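Side-chain contacts in N(G),N(G)-dimethylarginine dimethylaminohydrolase (Pseudomonas aeruginosa, PDB 1H70), which hydrolyses asymmetric dimethylarginine and monomethylarginine, inhibitors of nitric oxide synthase, to citrulline and dimethylamine or methylamine: residues A[67-70]-A[75-78]; A[126-131]-A[141-146]. The protein carries 1 engineered substitution. All blocks are in the same frame, centred on the assembly; numbering follows the deposited sequence.

Contact 1. Residues A[67-70]-A[75-78]. With CIR (citrulline), chain B.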
loop_
_atom_site.group_PDB
_atom_site.type_symbol
_atom_site.label_atom_id
_atom_site.label_comp_id
_atom_site.label_asym_id
_atom_site.label_seq_id
_atom_site.Cartn_x
_atom_site.Cartn_y
_atom_site.Cartn_z
ATOM N N ASP A 67 5.697 -1.671 1.129
ATOM C CA ASP A 67 6.563 -2.246 0.079
ATOM C C ASP A 67 7.394 -3.490 0.400
ATOM O O ASP A 67 7.475 -4.410 -0.416
ATOM C CB ASP A 67 7.370 -1.124 -0.573
ATOM C CG ASP A 67 6.456 -0.094 -1.172
ATOM O OD1 ASP A 67 5.520 -0.504 -1.923
ATOM O OD2 ASP A 67 6.607 1.103 -0.925
ATOM N N PRO A 68 8.032 -3.560 1.565
ATOM C CA PRO A 68 8.876 -4.716 1.893
ATOM C C PRO A 68 8.194 -6.064 2.144
ATOM O O PRO A 68 8.912 -7.059 2.250
ATOM C CB PRO A 68 9.645 -4.266 3.144
ATOM C CG PRO A 68 8.951 -3.046 3.658
ATOM C CD PRO A 68 8.100 -2.492 2.579
ATOM N N VAL A 69 6.868 -6.162 2.240
ATOM C CA VAL A 69 6.224 -7.426 2.527
ATOM C C VAL A 69 4.810 -7.462 1.982
ATOM O O VAL A 69 4.154 -6.431 1.857
ATOM C CB VAL A 69 5.993 -7.681 4.053
ATOM C CG1 VAL A 69 5.767 -9.183 4.300
ATOM C CG2 VAL A 69 7.096 -7.150 4.956
ATOM N N LEU A 70 4.357 -8.668 1.662
ATOM C CA LEU A 70 2.966 -8.901 1.309
ATOM C C LEU A 70 2.413 -9.882 2.338
ATOM O O LEU A 70 2.852 -11.030 2.399
ATOM C CB LEU A 70 2.811 -9.504 -0.085
ATOM C CG LEU A 70 1.357 -9.776 -0.468
ATOM C CD1 LEU A 70 0.632 -8.453 -0.747
ATOM C CD2 LEU A 70 1.283 -10.745 -1.692
ATOM N N CYS A 75 0.037 -16.794 4.209
ATOM C CA CYS A 75 1.472 -16.634 4.389
ATOM C C CYS A 75 1.890 -15.188 4.201
ATOM O O CYS A 75 1.086 -14.351 3.802
ATOM C CB CYS A 75 2.247 -17.462 3.357
ATOM S SG CYS A 75 1.986 -16.889 1.656
ATOM N N ALA A 76 3.163 -14.913 4.491
ATOM C CA ALA A 76 3.740 -13.593 4.263
ATOM C C ALA A 76 4.928 -13.819 3.318
ATOM O O ALA A 76 5.670 -14.798 3.450
ATOM C CB ALA A 76 4.214 -12.916 5.526
ATOM N N ILE A 77 5.080 -12.906 2.373
ATOM C CA ILE A 77 6.165 -12.977 1.409
ATOM C C ILE A 77 6.979 -11.705 1.537
ATOM O O ILE A 77 6.464 -10.618 1.255
ATOM C CB ILE A 77 5.613 -13.048 -0.041
ATOM C CG1 ILE A 77 4.592 -14.174 -0.214
ATOM C CG2 ILE A 77 6.740 -13.271 -1.041
ATOM C CD1 ILE A 77 3.112 -13.709 -0.139
ATOM N N ILE A 78 8.230 -11.839 1.962
ATOM C CA ILE A 78 9.127 -10.707 2.040
ATOM C C ILE A 78 9.502 -10.400 0.605
ATOM O O ILE A 78 9.853 -11.308 -0.148
ATOM C CB ILE A 78 10.385 -11.074 2.836
ATOM C CG1 ILE A 78 10.018 -11.536 4.236
ATOM C CG2 ILE A 78 11.365 -9.902 2.927
ATOM C CD1 ILE A 78 9.296 -10.524 5.069
HETATM C C CIR B . 9.509 5.586 -2.724
HETATM O O CIR B . 9.764 4.343 -2.700
HETATM O OXT CIR B . 9.837 6.290 -3.765
HETATM C CA CIR B . 8.769 6.226 -1.581
HETATM N N CIR B . 9.167 7.641 -1.457
HETATM C C3 CIR B . 7.242 6.103 -1.812
HETATM C C4 CIR B . 6.821 4.627 -1.700
HETATM C C5 CIR B . 5.330 4.509 -1.963
HETATM N N6 CIR B . 4.874 3.122 -1.798
HETATM C C7 CIR B . 3.610 2.734 -1.802
HETATM O O7 CIR B . 2.662 3.523 -1.940
HETATM N N8 CIR B . 3.346 1.424 -1.630
#

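Contact 2. Residues A[126-131]-A[141-146]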
loop_
_atom_site.group_PDB
_atom_site.type_symbol
_atom_site.label_atom_id
_atom_site.label_comp_id
_atom_site.label_asym_id
_atom_site.label_seq_id
_atom_site.Cartn_x
_atom_site.Cartn_y
_atom_site.Cartn_z
ATOM N N PHE A 126 -4.579 -11.766 -6.528
ATOM C CA PHE A 126 -3.631 -10.655 -6.323
ATOM C C PHE A 126 -3.196 -10.055 -7.645
ATOM O O PHE A 126 -2.559 -10.730 -8.450
ATOM C CB PHE A 126 -2.409 -11.124 -5.518
ATOM C CG PHE A 126 -2.730 -11.490 -4.088
ATOM C CD1 PHE A 126 -3.292 -12.727 -3.790
ATOM C CD2 PHE A 126 -2.504 -10.599 -3.064
ATOM C CE1 PHE A 126 -3.595 -13.054 -2.459
ATOM C CE2 PHE A 126 -2.802 -10.904 -1.751
ATOM C CZ PHE A 126 -3.362 -12.150 -1.456
ATOM N N TYR A 127 -3.548 -8.784 -7.892
ATOM C CA TYR A 127 -3.160 -8.120 -9.132
ATOM C C TYR A 127 -1.812 -7.467 -8.869
ATOM O O TYR A 127 -1.663 -6.735 -7.886
ATOM C CB TYR A 127 -4.138 -7.012 -9.542
ATOM C CG TYR A 127 -5.486 -7.534 -9.930
ATOM C CD1 TYR A 127 -6.487 -7.623 -8.996
ATOM C CD2 TYR A 127 -5.745 -7.935 -11.235
ATOM C CE1 TYR A 127 -7.755 -8.109 -9.329
ATOM C CE2 TYR A 127 -7.007 -8.427 -11.591
ATOM C CZ TYR A 127 -7.995 -8.520 -10.618
ATOM O OH TYR A 127 -9.276 -8.997 -10.959
ATOM N N ILE A 128 -0.855 -7.744 -9.743
ATOM C CA ILE A 128 0.508 -7.258 -9.580
ATOM C C ILE A 128 0.969 -6.374 -10.738
ATOM O O ILE A 128 1.060 -6.843 -11.879
ATOM C CB ILE A 128 1.473 -8.460 -9.490
ATOM C CG1 ILE A 128 1.099 -9.411 -8.364
ATOM C CG2 ILE A 128 2.907 -7.932 -9.296
ATOM C CD1 ILE A 128 1.994 -10.665 -8.335
ATOM N N GLY A 129 1.265 -5.098 -10.460
ATOM C CA GLY A 129 1.712 -4.209 -11.525
ATOM C C GLY A 129 3.169 -4.403 -11.935
ATOM O O GLY A 129 4.053 -4.678 -11.095
ATOM N N GLU A 130 3.431 -4.307 -13.241
ATOM C CA GLU A 130 4.792 -4.399 -13.762
ATOM C C GLU A 130 5.249 -2.945 -13.824
ATOM O O GLU A 130 4.827 -2.206 -14.710
ATOM C CB GLU A 130 4.864 -5.041 -15.149
ATOM C CG GLU A 130 6.290 -5.072 -15.729
ATOM C CD GLU A 130 6.339 -5.648 -17.137
ATOM O OE1 GLU A 130 5.362 -5.476 -17.893
ATOM O OE2 GLU A 130 7.349 -6.307 -17.483
ATOM N N SER A 131 6.102 -2.539 -12.894
ATOM C CA SER A 131 6.522 -1.130 -12.843
ATOM C C SER A 131 8.036 -0.984 -12.850
ATOM O O SER A 131 8.761 -1.940 -13.140
ATOM C CB SER A 131 5.970 -0.523 -11.550
ATOM O OG SER A 131 6.592 -1.172 -10.447
ATOM N N GLN A 141 7.756 -14.857 -9.557
ATOM C CA GLN A 141 8.083 -15.526 -8.313
ATOM C C GLN A 141 6.934 -15.381 -7.321
ATOM O O GLN A 141 6.572 -16.345 -6.658
ATOM C CB GLN A 141 9.380 -14.961 -7.739
ATOM C CG GLN A 141 10.616 -15.513 -8.398
ATOM C CD GLN A 141 11.849 -14.960 -7.728
ATOM O OE1 GLN A 141 11.905 -14.902 -6.507
ATOM N NE2 GLN A 141 12.820 -14.523 -8.526
ATOM N N MET A 142 6.362 -14.184 -7.231
ATOM C CA MET A 142 5.243 -13.940 -6.319
ATOM C C MET A 142 4.020 -14.756 -6.719
ATOM O O MET A 142 3.356 -15.359 -5.875
ATOM C CB MET A 142 4.909 -12.442 -6.265
ATOM C CG MET A 142 3.758 -12.116 -5.308
ATOM S SD MET A 142 4.230 -12.347 -3.578
ATOM C CE MET A 142 5.250 -10.883 -3.297
ATOM N N ILE A 143 3.694 -14.784 -8.013
ATOM C CA ILE A 143 2.504 -15.564 -8.410
ATOM C C ILE A 143 2.709 -17.048 -8.071
ATOM O O ILE A 143 1.779 -17.717 -7.600
ATOM C CB ILE A 143 2.162 -15.356 -9.908
ATOM C CG1 ILE A 143 1.593 -13.930 -10.078
ATOM C CG2 ILE A 143 1.151 -16.390 -10.384
ATOM C CD1 ILE A 143 1.606 -13.404 -11.486
ATOM N N ALA A 144 3.925 -17.564 -8.263
ATOM C CA ALA A 144 4.199 -18.982 -7.965
ATOM C C ALA A 144 4.005 -19.283 -6.477
ATOM O O ALA A 144 3.442 -20.328 -6.112
ATOM C CB ALA A 144 5.596 -19.390 -8.443
ATOM N N ILE A 145 4.457 -18.370 -5.617
ATOM C CA ILE A 145 4.302 -18.560 -4.171
ATOM C C ILE A 145 2.830 -18.548 -3.795
ATOM O O ILE A 145 2.352 -19.400 -3.037
ATOM C CB ILE A 145 5.053 -17.474 -3.400
ATOM C CG1 ILE A 145 6.564 -17.653 -3.553
ATOM C CG2 ILE A 145 4.689 -17.539 -1.913
ATOM C CD1 ILE A 145 7.355 -16.377 -3.187
ATOM N N LEU A 146 2.103 -17.558 -4.310
ATOM C CA LEU A 146 0.667 -17.458 -4.058
ATOM C C LEU A 146 -0.019 -18.755 -4.496
ATOM O O LEU A 146 -0.862 -19.274 -3.778
ATOM C CB LEU A 146 0.044 -16.259 -4.771
ATOM C CG LEU A 146 0.470 -14.883 -4.218
ATOM C CD1 LEU A 146 0.080 -13.713 -5.130
ATOM C CD2 LEU A 146 -0.161 -14.664 -2.847
#

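Contact 1. Residues A[67-70]-A[75-78]
Leu70 and Ile77 are the hydrogen-bonded pair of a short antiparallel beta hairpin, strands 69-71 and 76-78. Two nearly straight backbone bonds join them. Leu70 N gives its hydrogen to Ile77 O at 2.9 Å, and Ile77 N returns one to Leu70 O at the same length. Ala76 CA adds a C-H...O contact to Leu70 O at 3.3 Å.

The tight part lies on the two faces of this hairpin. On one, Leu70 and Ile77 run side by side in the same direction, and Leu70 CD2 meets Ile77 CD1 at 3.8 Å. Met142 of helix 136-148 packs on both. On the other face Val69 and Ile78 form the non-hydrogen-bonded pair. Val69 CG1 stands anti to its own N (chi1 -161°), which carries it over the neighbouring strand. There it reaches Ile77 O at 3.4 Å and the end methyl of Ile78. Val97 of helix 89-100 touches Val69 and Ala76 here.

The pairing is looser at both ends. Cys75 barely touches the first strand. Pro68 makes no bond to 75-78, though its O lies 3.7 Å from Ile78 CA; its backbone bond is to Thr79, just past the second strand. Asp67 makes no contact with 75-78. Its O bonds to Thr79 OG1, and its side chain turns to the citrulline pocket. A salt bridge from Arg86 and the backbone N of Gly117 help hold its carboxylate, one on each oxygen. The two oxygens grip the ureido group as a fork: CIR N8 bonds to Asp67 OD1, and CIR N6 bonds to Asp67 OD2 at 2.8 Å.

Contact 2. Residues A[126-131]-A[141-146]
Leu146 lays its two methyls against Phe126 from the helix side. CD1 presses on the root of the aromatic side chain, 3.6 Å from Phe126 CB. CD2 sits over one ring face in a CH-pi contact, 4.0 Å from the ring centroid and displaced toward the rim near Phe126 CD1 and CE1. The two side chains cross at about a right angle.

Further along the strand, Ile128 sends its end methyl to the helix. CD1 meets Ile143 CG1 at 3.7 Å and Met142 CG at 3.8 Å. An extended second torsion (chi2 176°) carries this methyl away from the strand to touch both residues. Ile143 leaves the helix to one side, and its CG1, anti to the carbonyl carbon, makes the touch. No hydrogen bond crosses between the segments; the contact is apolar.

This is the first strand and the helix of a beta-alpha-beta unit, 125-130, 136-148 and 152-157. The strand and helix segments run almost antiparallel, at 170°, with their axes 10.3 Å apart at closest approach.

Backbone bonds to Ser154 fix both Phe126 and Ile128 against strand 152-157. Strand 119-122 lies on the other edge, where Ile119 and Met121 touch Phe126. Val155 packs on Ile143. Beyond the apolar contact, Gln141 OE1 accepts a hydrogen bond from Glu109 N, while its NE2 bonds to Glu137 OE2.

In the fold
Contact 1 closes first along the chain, joining 67-70 to 75-78 across a short hairpin turn. Strand 76-78 then pairs in parallel with 105-107. Only after that does the chain reach contact 2, where 126-131 meets 141-146 across a short loop and the first turn of helix 136-148. The two contacts follow in series and neither nests in the other. Contact 1 and contact 2 still touch in space, and their centres are about 11 Å apart. Helix 136-148 packs on both sheets; Ile145 reaches Ile77 of the hairpin. Leu70 also meets Phe126 directly. The hairpin sheet and the sheet of strand 125-130 are thus tied through one apolar layer.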